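Local coordinates for protein gluconate kinase (Lactobacillus acidophilus, PDB 3LL3) that binds ATP and D-xylulose and probably phosphorylates a sugar or sugar acid, as an FGGY-family carbohydrate kinase, at residues Thr171-Ala176 against Pro205-Pro210; Leu182-Leu187 against Cys282-Lys287. All coordinates share one frame; numbering follows the deposited sequence.

In the fold
Interactions 1 and 2 lie side by side, their centres about 10 Å apart, and their segments alternate along the chain. Interaction 1 joins two parts of the N-terminal FGGY region, whereas interaction 2 brings a loop of that region onto an edge strand of the C-terminal FGGY region. They meet directly: Ile207 CD1 packs on Leu182 CD1 at 3.7 Å, and Thr174 CG2 lies 3.8 Å from Ala285 CA. Neither contact's packing residues reach the bound D-xylulose, which lies about 10 Å from the side chain of Thr174 and about 11 Å from that of Cys282; Tyr283, in the strand of interaction 2, does touch it.

Interaction 1: Thr171-Ala176 against Pro205-Pro210; sequences TDTTMA and PKIAQP
Thr171 and Asp172 run parallel to Ile207 and Ala208 as a two-stranded pair, tied by nearly straight bonds from Thr171 N to Lys206 O (2.8 Å) and from Ala208 N to Thr171 O (2.9 Å). A third, more bent bond (137° at the hydrogen) carries Thr173 N to Ala208 O, over 3.1 Å, just as the first chain turns into a helix. Thr171 directs CG2 at Pro205 CB, 3.9 Å away, and at the flank of Ile207, while its OG1, anti to the backbone N (chi1 -168°), bonds Glu159. Ile207 lays CG2 across Thr173, at about a right angle, and its CD1 reaches Ala176 CB at 4.2 Å. On the other face of the pair, the Asp172 side chain crosses Pro210 at about a right angle, OD1 3.9 Å from Pro210 CG. This same oxygen caps the helix, taking Thr174 OG1 on its syn lone pair at 2.5 Å and weaker bonds from the backbone N of Thr174 and Met175; OD2 forms a salt bridge with Lys158. With an alanine here, Lys158 would probably lose its carboxylate mate, and the Thr174 hydroxyl and the backbone N-H groups of Thr174 and Met175 their capping acceptor. Thr174 OG1 also bonds Ser238 N, linking the cap to the end of strand 232-238. The arrangement is a parallel strand pair running straight into an Asp N-capped helix, within the N-terminal FGGY region.

Interaction 2: Leu182-Leu187 against Cys282-Lys287; sequences LNLKTL and CYPADK
Leu184 and Leu187 both hold CG anti to their carbonyl carbon (chi1 -75° and -56°), which brings their methyl ends onto the ring of Pro284 from the loop 182-187. Leu184 comes across the proline at about a right angle, its CD2 3.6 Å from Pro284 CG, and the same methyl touches Cys282 SG at 3.9 Å. Leu187 approaches more obliquely: CD2 rests on Pro284 CB at 3.5 Å, while CD1 turns to the chain beyond the corner at Ala285. Leu182 completes the group, its CD2 reaching the CG corner of the Pro284 ring at 4.0 Å. The proline ring thus sits against three leucine side chains, and Tyr290 of the adjoining strand 289-296 touches Leu187, Cys282 and Pro284. At the solvent side, Lys287 is folded back at chi2 and chi3, so that its aliphatic part crosses Leu187 and its amine returns to the loop. Packing there is tight, with Lys287 CD only 3.3 Å from Leu187 CD1. The ammonium group makes a weak bond to Lys185 O at 3.2 Å and donates to two waters, each 2.9 Å from NZ. One water in turn donates to Leu184 O, the other to Thr186 O, so three successive carbonyls gather at one amine, the middle one by the weak direct bond. The chemistry is therefore divided: leucine methyls against the proline ring form an apolar seam between the N- and C-terminal FGGY regions, with the sulfur of Cys282 at its edge, and at its exposed margin a lysine charge probably helps to offset the loop's carbonyl dipoles.

Interaction 1: Thr171-Ala176 against Pro205-Pro210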
# COMPACT_ATOMS: atom_id res chain seq x y z
N THR A 171 38.75 -23.97 -9.19
CA THR A 171 37.82 -23.11 -8.45
C THR A 171 38.09 -23.23 -6.95
O THR A 171 38.67 -24.23 -6.50
CB THR A 171 36.35 -23.43 -8.79
OG1 THR A 171 35.49 -22.41 -8.26
CG2 THR A 171 35.93 -24.79 -8.22
N ASP A 172 37.70 -22.23 -6.16
CA ASP A 172 37.88 -22.37 -4.72
C ASP A 172 36.58 -22.87 -4.13
O ASP A 172 35.53 -22.78 -4.76
CB ASP A 172 38.26 -21.03 -4.06
CG ASP A 172 37.11 -20.04 -4.08
OD1 ASP A 172 36.48 -19.82 -3.02
OD2 ASP A 172 36.83 -19.49 -5.16
N THR A 173 36.65 -23.39 -2.91
CA THR A 173 35.50 -23.89 -2.20
C THR A 173 34.32 -22.89 -2.17
O THR A 173 33.19 -23.29 -2.36
CB THR A 173 35.87 -24.25 -0.76
OG1 THR A 173 36.98 -25.17 -0.75
CG2 THR A 173 34.69 -24.87 -0.05
N THR A 174 34.58 -21.61 -1.91
CA THR A 174 33.46 -20.65 -1.74
C THR A 174 32.74 -20.42 -3.06
O THR A 174 31.56 -20.08 -3.09
CB THR A 174 33.91 -19.27 -1.18
OG1 THR A 174 34.50 -18.50 -2.24
CG2 THR A 174 34.91 -19.42 -0.05
N MSE A 175 33.47 -20.60 -4.16
CA MSE A 175 32.87 -20.41 -5.48
C MSE A 175 32.12 -21.68 -5.92
O MSE A 175 31.07 -21.59 -6.54
CB MSE A 175 33.94 -20.01 -6.50
CG MSE A 175 33.38 -19.58 -7.83
SE MSE A 175 32.29 -17.96 -7.78
CE MSE A 175 33.67 -16.69 -7.17
N ALA A 176 32.66 -22.84 -5.59
CA ALA A 176 31.96 -24.10 -5.82
C ALA A 176 30.65 -24.08 -5.01
O ALA A 176 29.63 -24.64 -5.43
CB ALA A 176 32.84 -25.28 -5.40
N PRO A 205 35.85 -27.61 -12.78
CA PRO A 205 37.19 -27.30 -12.27
C PRO A 205 37.48 -28.15 -11.04
O PRO A 205 36.55 -28.57 -10.36
CB PRO A 205 37.06 -25.83 -11.84
CG PRO A 205 35.82 -25.31 -12.53
CD PRO A 205 34.91 -26.48 -12.66
N LYS A 206 38.75 -28.39 -10.74
CA LYS A 206 39.12 -28.95 -9.44
C LYS A 206 38.90 -27.90 -8.35
O LYS A 206 38.96 -26.71 -8.61
CB LYS A 206 40.58 -29.41 -9.45
CG LYS A 206 40.76 -30.77 -10.11
CD LYS A 206 42.22 -31.06 -10.43
CE LYS A 206 42.43 -32.54 -10.75
NZ LYS A 206 42.27 -33.38 -9.52
N ILE A 207 38.64 -28.37 -7.13
CA ILE A 207 38.36 -27.47 -6.00
C ILE A 207 39.58 -27.35 -5.09
O ILE A 207 40.16 -28.36 -4.69
CB ILE A 207 37.16 -27.98 -5.17
CG1 ILE A 207 35.96 -28.24 -6.07
CG2 ILE A 207 36.79 -26.96 -4.08
CD1 ILE A 207 34.84 -29.02 -5.41
N ALA A 208 40.00 -26.12 -4.80
CA ALA A 208 41.07 -25.89 -3.84
C ALA A 208 40.68 -24.79 -2.85
O ALA A 208 39.61 -24.19 -2.97
CB ALA A 208 42.36 -25.52 -4.55
N GLN A 209 41.56 -24.54 -1.87
CA GLN A 209 41.37 -23.43 -0.91
C GLN A 209 41.62 -22.08 -1.56
O GLN A 209 42.42 -21.97 -2.50
CB GLN A 209 42.35 -23.53 0.27
CG GLN A 209 42.52 -24.89 0.91
CD GLN A 209 43.83 -24.96 1.69
OE1 GLN A 209 44.25 -23.98 2.32
NE2 GLN A 209 44.49 -26.12 1.65
N PRO A 210 40.94 -21.03 -1.05
CA PRO A 210 41.10 -19.65 -1.54
C PRO A 210 42.54 -19.15 -1.55
O PRO A 210 42.85 -18.30 -2.38
CB PRO A 210 40.27 -18.83 -0.54
CG PRO A 210 39.16 -19.78 -0.14
CD PRO A 210 39.82 -21.16 -0.10

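Interaction 2: Leu182-Leu187 against Cys282-Lys287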
# COMPACT_ATOMS: atom_id res chain seq x y z
N LEU A 182 27.76 -28.45 -5.04
CA LEU A 182 28.72 -28.81 -4.00
C LEU A 182 28.01 -29.38 -2.78
O LEU A 182 27.19 -28.71 -2.16
CB LEU A 182 29.54 -27.59 -3.58
CG LEU A 182 30.67 -27.85 -2.58
CD1 LEU A 182 31.85 -28.52 -3.28
CD2 LEU A 182 31.13 -26.56 -1.86
N ASN A 183 28.34 -30.62 -2.42
CA ASN A 183 27.75 -31.26 -1.25
C ASN A 183 28.24 -30.60 0.04
O ASN A 183 29.43 -30.40 0.24
CB ASN A 183 28.06 -32.77 -1.24
CG ASN A 183 27.30 -33.52 -0.14
OD1 ASN A 183 26.25 -34.09 -0.39
ND2 ASN A 183 27.83 -33.50 1.07
N LEU A 184 27.31 -30.29 0.93
CA LEU A 184 27.64 -29.58 2.17
C LEU A 184 28.51 -30.41 3.11
O LEU A 184 29.36 -29.87 3.80
CB LEU A 184 26.38 -29.15 2.91
CG LEU A 184 25.62 -27.95 2.33
CD1 LEU A 184 24.30 -27.81 3.03
CD2 LEU A 184 26.41 -26.66 2.47
N LYS A 185 28.28 -31.72 3.13
CA LYS A 185 28.98 -32.61 4.06
C LYS A 185 30.35 -33.09 3.58
O LYS A 185 31.26 -33.24 4.37
CB LYS A 185 28.12 -33.83 4.39
CG LYS A 185 27.04 -33.58 5.41
CD LYS A 185 25.98 -34.69 5.36
CE LYS A 185 24.71 -34.29 6.10
NZ LYS A 185 23.51 -35.03 5.60
N THR A 186 30.48 -33.34 2.28
CA THR A 186 31.74 -33.84 1.74
C THR A 186 32.63 -32.71 1.25
O THR A 186 33.86 -32.85 1.20
CB THR A 186 31.50 -34.80 0.58
OG1 THR A 186 30.95 -34.08 -0.53
CG2 THR A 186 30.55 -35.92 1.00
N LEU A 187 32.02 -31.57 0.91
CA LEU A 187 32.74 -30.48 0.25
C LEU A 187 33.42 -30.94 -1.05
O LEU A 187 34.47 -30.42 -1.44
CB LEU A 187 33.74 -29.81 1.20
CG LEU A 187 33.11 -29.28 2.49
CD1 LEU A 187 34.06 -28.42 3.28
CD2 LEU A 187 31.80 -28.52 2.19
N CYS A 282 23.43 -21.53 2.44
CA CYS A 282 24.58 -21.96 3.23
C CYS A 282 25.70 -22.36 2.26
O CYS A 282 25.59 -23.39 1.58
CB CYS A 282 24.22 -23.10 4.18
SG CYS A 282 25.61 -23.87 5.05
N TYR A 283 26.73 -21.52 2.17
CA TYR A 283 27.84 -21.70 1.23
C TYR A 283 29.12 -21.99 2.00
O TYR A 283 29.68 -21.08 2.66
CB TYR A 283 28.09 -20.44 0.37
CG TYR A 283 26.92 -19.97 -0.48
CD1 TYR A 283 25.95 -20.85 -0.93
CD2 TYR A 283 26.83 -18.63 -0.87
CE1 TYR A 283 24.90 -20.42 -1.72
CE2 TYR A 283 25.77 -18.18 -1.65
CZ TYR A 283 24.81 -19.08 -2.08
OH TYR A 283 23.76 -18.67 -2.86
N PRO A 284 29.61 -23.24 1.93
CA PRO A 284 30.86 -23.59 2.63
C PRO A 284 32.05 -22.71 2.21
O PRO A 284 32.12 -22.29 1.05
CB PRO A 284 31.11 -25.05 2.19
CG PRO A 284 29.77 -25.58 1.82
CD PRO A 284 28.96 -24.40 1.30
N ALA A 285 32.96 -22.46 3.14
CA ALA A 285 34.23 -21.80 2.83
C ALA A 285 35.38 -22.80 3.04
O ALA A 285 36.40 -22.79 2.33
CB ALA A 285 34.41 -20.55 3.72
N ASP A 286 35.21 -23.66 4.04
CA ASP A 286 36.10 -24.79 4.28
C ASP A 286 35.41 -25.66 5.31
O ASP A 286 34.22 -25.45 5.59
CB ASP A 286 37.48 -24.35 4.76
CG ASP A 286 37.40 -23.46 5.99
OD1 ASP A 286 36.92 -23.92 7.05
OD2 ASP A 286 37.81 -22.28 5.88
N LYS A 287 36.12 -26.63 5.86
CA LYS A 287 35.44 -27.62 6.69
C LYS A 287 34.82 -27.05 7.96
O LYS A 287 33.88 -27.62 8.50
CB LYS A 287 36.37 -28.79 7.04
CG LYS A 287 36.41 -29.87 5.97
CD LYS A 287 35.01 -30.45 5.73
CE LYS A 287 34.50 -31.22 6.94
NZ LYS A 287 33.40 -32.14 6.52
O HOH W 1 31.13 -30.37 6.00
O HOH W 2 34.78 -33.06 4.15